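Local coordinates for leucine aminopeptidase 2, chloroplastic (Streptomyces sp. BC16019, PDB 5LHJ), which probably removes N-terminal amino acids from peptides as a manganese-dependent M17 aminopeptidase, and acts in the maturation of the peptide bottromycin, at residues G321-D333 / E338-D352. Numbering follows the deposited sequence.
Sequences GALRVGDVVRHLD and EITHTDNEGRVVLAD
Ile339 is gripped at its backbone by the 324-327 turn: its N-H gives a nearly straight bond to Asp327 O (2.9 Å), and its carbonyl takes one from Gly326 N (2.7 Å). Both bonds come from the second half of this type II turn, next to the antiparallel pair Val328-Glu338, while a water joins Gly326 O to Glu338 OE2, OE1 being bound to Ser426. From there the Ile339 side chain runs inward. Ile339 CB and CG1, the latter beside the backbone N (chi1 -54°), both lie near Asp327 O, CG1 at 3.6 Å; CB and CG2 also border Arg324 O. The Leu323 and Ile339 side chains reach toward each other tip to tip, Leu323 CD2 touching Ile339 CG1 (4.0 Å) and CD1, which also meets Val329 CG2. Nearby, Thr342 sets CG2 against Leu323 O (3.5 Å) and crosses Val325, its hydroxyl being held by Gly268 and Ser271.

At the other end, His331 sends ND1 to Asp352 OD2 (3.0 Å), the oxygen lying in the ring plane though ring and carboxylate are turned 37° apart. Asp352 OD1 receives Leu332 N (2.8 Å) nearly head-on, and ND1 reaches it only weakly. Across the ring, NE2 bonds Thr337, so both nitrogens are engaged and the ring's rotation is fixed. An asparagine in place of Asp352 would probably leave His331 ND1 or Leu332 N without its acceptor, setting the imidazole freer to turn.

Between these ends lie Asp343 and Glu345, which bind manganese in this enzyme, although none is bound here. The chemistry thus implies a metal-ligand loop tied by backbone bonds and an apolar plug before it, and by a buried carboxylate on the helix after it, whose charge is probably eased by the N-H groups of His331 ND1 and Leu332.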
loop_
_atom_site.group_PDB
_atom_site.type_symbol
_atom_site.label_atom_id
_atom_site.label_comp_id
_atom_site.label_asym_id
_atom_site.label_seq_id
_atom_site.Cartn_x
_atom_site.Cartn_y
_atom_site.Cartn_z
ATOM N N GLY A 321 -25.174 -10.652 -7.907
ATOM C CA GLY A 321 -25.355 -10.958 -9.329
ATOM C C GLY A 321 -24.501 -10.165 -10.299
ATOM O O GLY A 321 -24.833 -10.098 -11.472
ATOM N N ALA A 322 -23.384 -9.606 -9.835
ATOM C CA ALA A 322 -22.544 -8.736 -10.669
ATOM C C ALA A 322 -21.606 -9.508 -11.591
ATOM O O ALA A 322 -21.246 -10.652 -11.329
ATOM C CB ALA A 322 -21.732 -7.792 -9.798
ATOM N N LEU A 323 -21.189 -8.839 -12.664
ATOM C CA LEU A 323 -20.223 -9.388 -13.615
ATOM C C LEU A 323 -18.958 -9.870 -12.906
ATOM O O LEU A 323 -18.415 -9.158 -12.065
ATOM C CB LEU A 323 -19.858 -8.313 -14.646
ATOM C CG LEU A 323 -18.971 -8.744 -15.826
ATOM C CD1 LEU A 323 -19.506 -9.933 -16.598
ATOM C CD2 LEU A 323 -18.810 -7.564 -16.757
ATOM N N ARG A 324 -18.519 -11.086 -13.218
ATOM C CA ARG A 324 -17.411 -11.721 -12.503
ATOM C C ARG A 324 -16.131 -11.678 -13.317
ATOM O O ARG A 324 -16.155 -11.821 -14.529
ATOM C CB ARG A 324 -17.722 -13.194 -12.194
ATOM C CG ARG A 324 -18.901 -13.450 -11.247
ATOM C CD ARG A 324 -19.468 -14.858 -11.383
ATOM N NE ARG A 324 -20.245 -14.873 -12.603
ATOM C CZ ARG A 324 -21.476 -15.319 -12.782
ATOM N NH1 ARG A 324 -22.169 -15.980 -11.851
ATOM N NH2 ARG A 324 -21.987 -15.151 -13.994
ATOM N N VAL A 325 -15.003 -11.562 -12.625
ATOM C CA VAL A 325 -13.697 -11.773 -13.246
ATOM C C VAL A 325 -13.634 -13.210 -13.779
ATOM O O VAL A 325 -13.980 -14.157 -13.055
ATOM C CB VAL A 325 -12.549 -11.529 -12.232
ATOM C CG1 VAL A 325 -11.200 -11.939 -12.819
ATOM C CG2 VAL A 325 -12.540 -10.068 -11.801
ATOM N N GLY A 326 -13.231 -13.363 -15.037
ATOM C CA GLY A 326 -13.205 -14.677 -15.697
ATOM C C GLY A 326 -14.398 -14.948 -16.595
ATOM O O GLY A 326 -14.346 -15.870 -17.425
ATOM N N ASP A 327 -15.469 -14.166 -16.450
ATOM C CA ASP A 327 -16.621 -14.293 -17.347
ATOM C C ASP A 327 -16.233 -13.954 -18.773
ATOM O O ASP A 327 -15.273 -13.218 -19.009
ATOM C CB ASP A 327 -17.782 -13.409 -16.905
ATOM C CG ASP A 327 -18.533 -13.979 -15.707
ATOM O OD1 ASP A 327 -18.216 -15.114 -15.263
ATOM O OD2 ASP A 327 -19.448 -13.280 -15.219
ATOM N N VAL A 328 -16.976 -14.525 -19.709
ATOM C CA VAL A 328 -16.755 -14.271 -21.119
ATOM C C VAL A 328 -18.034 -13.690 -21.696
ATOM O O VAL A 328 -19.131 -14.248 -21.502
ATOM C CB VAL A 328 -16.280 -15.546 -21.862
ATOM C CG1 VAL A 328 -16.280 -15.338 -23.371
ATOM C CG2 VAL A 328 -14.893 -15.941 -21.384
ATOM N N VAL A 329 -17.883 -12.571 -22.403
ATOM C CA VAL A 329 -18.973 -11.918 -23.117
ATOM C C VAL A 329 -18.887 -12.295 -24.598
ATOM O O VAL A 329 -17.838 -12.120 -25.225
ATOM C CB VAL A 329 -18.909 -10.382 -22.952
ATOM C CG1 VAL A 329 -19.940 -9.697 -23.842
ATOM C CG2 VAL A 329 -19.103 -10.008 -21.487
ATOM N N ARG A 330 -19.990 -12.805 -25.147
ATOM C CA ARG A 330 -20.122 -13.042 -26.584
ATOM C C ARG A 330 -20.850 -11.846 -27.200
ATOM O O ARG A 330 -22.034 -11.624 -26.937
ATOM C CB ARG A 330 -20.889 -14.347 -26.838
ATOM C CG ARG A 330 -21.278 -14.634 -28.289
ATOM C CD ARG A 330 -20.367 -15.587 -29.029
ATOM N NE ARG A 330 -19.988 -16.788 -28.272
ATOM C CZ ARG A 330 -19.114 -17.700 -28.703
ATOM N NH1 ARG A 330 -18.546 -17.583 -29.905
ATOM N NH2 ARG A 330 -18.798 -18.735 -27.925
ATOM N N HIS A 331 -20.134 -11.110 -28.045
ATOM C CA HIS A 331 -20.619 -9.840 -28.574
ATOM C C HIS A 331 -21.541 -10.020 -29.774
ATOM O O HIS A 331 -21.696 -11.136 -30.306
ATOM C CB HIS A 331 -19.432 -8.943 -28.953
ATOM C CG HIS A 331 -18.624 -8.492 -27.778
ATOM N ND1 HIS A 331 -19.047 -7.507 -26.911
ATOM C CD2 HIS A 331 -17.411 -8.888 -27.332
ATOM C CE1 HIS A 331 -18.128 -7.319 -25.979
ATOM N NE2 HIS A 331 -17.130 -8.148 -26.210
ATOM N N LEU A 332 -22.132 -8.904 -30.199
ATOM C CA LEU A 332 -23.044 -8.849 -31.360
ATOM C C LEU A 332 -22.421 -9.332 -32.684
ATOM O O LEU A 332 -23.152 -9.827 -33.558
ATOM C CB LEU A 332 -23.562 -7.405 -31.517
ATOM C CG LEU A 332 -24.595 -7.077 -32.606
ATOM C CD1 LEU A 332 -25.852 -7.889 -32.397
ATOM C CD2 LEU A 332 -24.930 -5.591 -32.550
ATOM N N ASP A 333 -21.104 -9.193 -32.840
ATOM C CA ASP A 333 -20.381 -9.685 -34.020
ATOM C C ASP A 333 -19.892 -11.140 -33.890
ATOM O O ASP A 333 -19.179 -11.622 -34.767
ATOM C CB ASP A 333 -19.207 -8.763 -34.398
ATOM C CG ASP A 333 -18.073 -8.751 -33.359
ATOM O OD1 ASP A 333 -18.178 -9.395 -32.303
ATOM O OD2 ASP A 333 -17.070 -8.060 -33.618
ATOM N N GLU A 338 -12.929 -11.804 -22.648
ATOM C CA GLU A 338 -12.726 -12.272 -21.290
ATOM C C GLU A 338 -12.602 -11.079 -20.349
ATOM O O GLU A 338 -11.787 -10.182 -20.593
ATOM C CB GLU A 338 -11.457 -13.109 -21.200
ATOM C CG GLU A 338 -11.226 -13.706 -19.823
ATOM C CD GLU A 338 -9.887 -14.409 -19.665
ATOM O OE1 GLU A 338 -8.956 -14.207 -20.485
ATOM O OE2 GLU A 338 -9.758 -15.155 -18.675
ATOM N N ILE A 339 -13.405 -11.077 -19.284
ATOM C CA ILE A 339 -13.383 -10.021 -18.273
ATOM C C ILE A 339 -12.269 -10.315 -17.282
ATOM O O ILE A 339 -12.419 -11.141 -16.369
ATOM C CB ILE A 339 -14.743 -9.868 -17.534
ATOM C CG1 ILE A 339 -15.896 -9.678 -18.531
ATOM C CG2 ILE A 339 -14.684 -8.706 -16.525
ATOM C CD1 ILE A 339 -15.765 -8.493 -19.467
ATOM N N THR A 340 -11.129 -9.663 -17.463
ATOM C CA THR A 340 -10.015 -9.833 -16.536
ATOM C C THR A 340 -9.971 -8.767 -15.432
ATOM O O THR A 340 -9.241 -8.933 -14.454
ATOM C CB THR A 340 -8.687 -9.866 -17.299
ATOM O OG1 THR A 340 -8.575 -8.690 -18.095
ATOM C CG2 THR A 340 -8.631 -11.107 -18.223
ATOM N N HIS A 341 -10.725 -7.676 -15.586
ATOM C CA HIS A 341 -10.838 -6.648 -14.545
ATOM C C HIS A 341 -12.179 -5.949 -14.756
ATOM O O HIS A 341 -12.417 -5.415 -15.840
ATOM C CB HIS A 341 -9.648 -5.651 -14.640
ATOM C CG HIS A 341 -9.415 -4.853 -13.393
ATOM N ND1 HIS A 341 -10.368 -4.016 -12.867
ATOM C CD2 HIS A 341 -8.343 -4.758 -12.569
ATOM C CE1 HIS A 341 -9.905 -3.440 -11.769
ATOM N NE2 HIS A 341 -8.681 -3.888 -11.557
ATOM N N THR A 342 -13.044 -5.952 -13.738
ATOM C CA THR A 342 -14.389 -5.374 -13.870
ATOM C C THR A 342 -14.418 -3.834 -13.945
ATOM O O THR A 342 -15.442 -3.260 -14.296
ATOM C CB THR A 342 -15.349 -5.843 -12.753
ATOM O OG1 THR A 342 -14.912 -5.330 -11.489
ATOM C CG2 THR A 342 -15.437 -7.362 -12.717
ATOM N N ASP A 343 -13.323 -3.172 -13.586
ATOM C CA ASP A 343 -13.190 -1.715 -13.746
ATOM C C ASP A 343 -12.927 -1.250 -15.196
ATOM O O ASP A 343 -13.064 -0.056 -15.479
ATOM C CB ASP A 343 -12.119 -1.157 -12.806
ATOM C CG ASP A 343 -12.181 0.363 -12.650
ATOM O OD1 ASP A 343 -13.285 0.952 -12.635
ATOM O OD2 ASP A 343 -11.099 0.985 -12.529
ATOM N N ASN A 344 -12.592 -2.159 -16.119
ATOM C CA ASN A 344 -12.485 -1.803 -17.546
ATOM C C ASN A 344 -13.786 -2.167 -18.275
ATOM O O ASN A 344 -13.788 -2.851 -19.309
ATOM C CB ASN A 344 -11.269 -2.455 -18.208
ATOM C CG ASN A 344 -9.963 -1.728 -17.900
ATOM O OD1 ASN A 344 -9.943 -0.700 -17.203
ATOM N ND2 ASN A 344 -8.863 -2.251 -18.432
ATOM N N GLU A 345 -14.884 -1.668 -17.728
ATOM C CA GLU A 345 -16.227 -2.021 -18.211
ATOM C C GLU A 345 -16.646 -1.185 -19.414
ATOM O O GLU A 345 -17.427 -1.655 -20.230
ATOM C CB GLU A 345 -17.257 -1.932 -17.070
ATOM C CG GLU A 345 -17.984 -0.603 -16.895
ATOM C CD GLU A 345 -17.133 0.560 -16.454
ATOM O OE1 GLU A 345 -15.974 0.365 -16.019
ATOM O OE2 GLU A 345 -17.638 1.694 -16.530
ATOM N N GLY A 346 -16.136 0.045 -19.524
ATOM C CA GLY A 346 -16.525 0.950 -20.599
ATOM C C GLY A 346 -16.314 0.377 -21.992
ATOM O O GLY A 346 -17.202 0.455 -22.857
ATOM N N ARG A 347 -15.137 -0.211 -22.224
ATOM C CA ARG A 347 -14.836 -0.745 -23.548
ATOM C C ARG A 347 -15.762 -1.918 -23.904
ATOM O O ARG A 347 -16.147 -2.088 -25.060
ATOM C CB ARG A 347 -13.352 -1.125 -23.670
ATOM C CG ARG A 347 -12.898 -2.342 -22.870
ATOM C CD ARG A 347 -11.375 -2.361 -22.752
ATOM N NE ARG A 347 -10.922 -1.281 -21.888
ATOM C CZ ARG A 347 -9.656 -1.004 -21.565
ATOM N NH1 ARG A 347 -8.635 -1.711 -22.041
ATOM N NH2 ARG A 347 -9.421 0.008 -20.751
ATOM N N VAL A 348 -16.139 -2.689 -22.892
ATOM C CA VAL A 348 -17.022 -3.847 -23.047
ATOM C C VAL A 348 -18.450 -3.397 -23.410
ATOM O O VAL A 348 -19.091 -4.006 -24.255
ATOM C CB VAL A 348 -16.997 -4.725 -21.759
ATOM C CG1 VAL A 348 -18.014 -5.856 -21.819
ATOM C CG2 VAL A 348 -15.599 -5.274 -21.518
ATOM N N VAL A 349 -18.916 -2.326 -22.784
ATOM C CA VAL A 349 -20.218 -1.731 -23.084
ATOM C C VAL A 349 -20.240 -1.140 -24.517
ATOM O O VAL A 349 -21.192 -1.347 -25.279
ATOM C CB VAL A 349 -20.571 -0.645 -22.043
ATOM C CG1 VAL A 349 -21.797 0.132 -22.457
ATOM C CG2 VAL A 349 -20.772 -1.255 -20.653
ATOM N N LEU A 350 -19.200 -0.398 -24.875
ATOM C CA LEU A 350 -19.119 0.243 -26.183
ATOM C C LEU A 350 -19.022 -0.737 -27.353
ATOM O O LEU A 350 -19.509 -0.428 -28.438
ATOM C CB LEU A 350 -17.924 1.198 -26.239
ATOM C CG LEU A 350 -17.989 2.428 -25.329
ATOM C CD1 LEU A 350 -16.637 3.147 -25.258
ATOM C CD2 LEU A 350 -19.063 3.357 -25.808
ATOM N N ALA A 351 -18.382 -1.891 -27.134
ATOM C CA ALA A 351 -18.086 -2.865 -28.203
ATOM C C ALA A 351 -19.286 -3.157 -29.097
ATOM O O ALA A 351 -19.253 -2.932 -30.311
ATOM C CB ALA A 351 -17.559 -4.157 -27.598
ATOM N N ASP A 352 -20.380 -3.602 -28.495
ATOM C CA ASP A 352 -21.553 -4.017 -29.289
ATOM C C ASP A 352 -22.239 -2.826 -29.937
ATOM O O ASP A 352 -22.799 -2.943 -31.023
ATOM C CB ASP A 352 -22.547 -4.779 -28.420
ATOM C CG ASP A 352 -21.887 -5.888 -27.660
ATOM O OD1 ASP A 352 -21.745 -6.977 -28.245
ATOM O OD2 ASP A 352 -21.432 -5.676 -26.502
HETATM O O HOH W 1 -11.909 -17.042 -18.093
#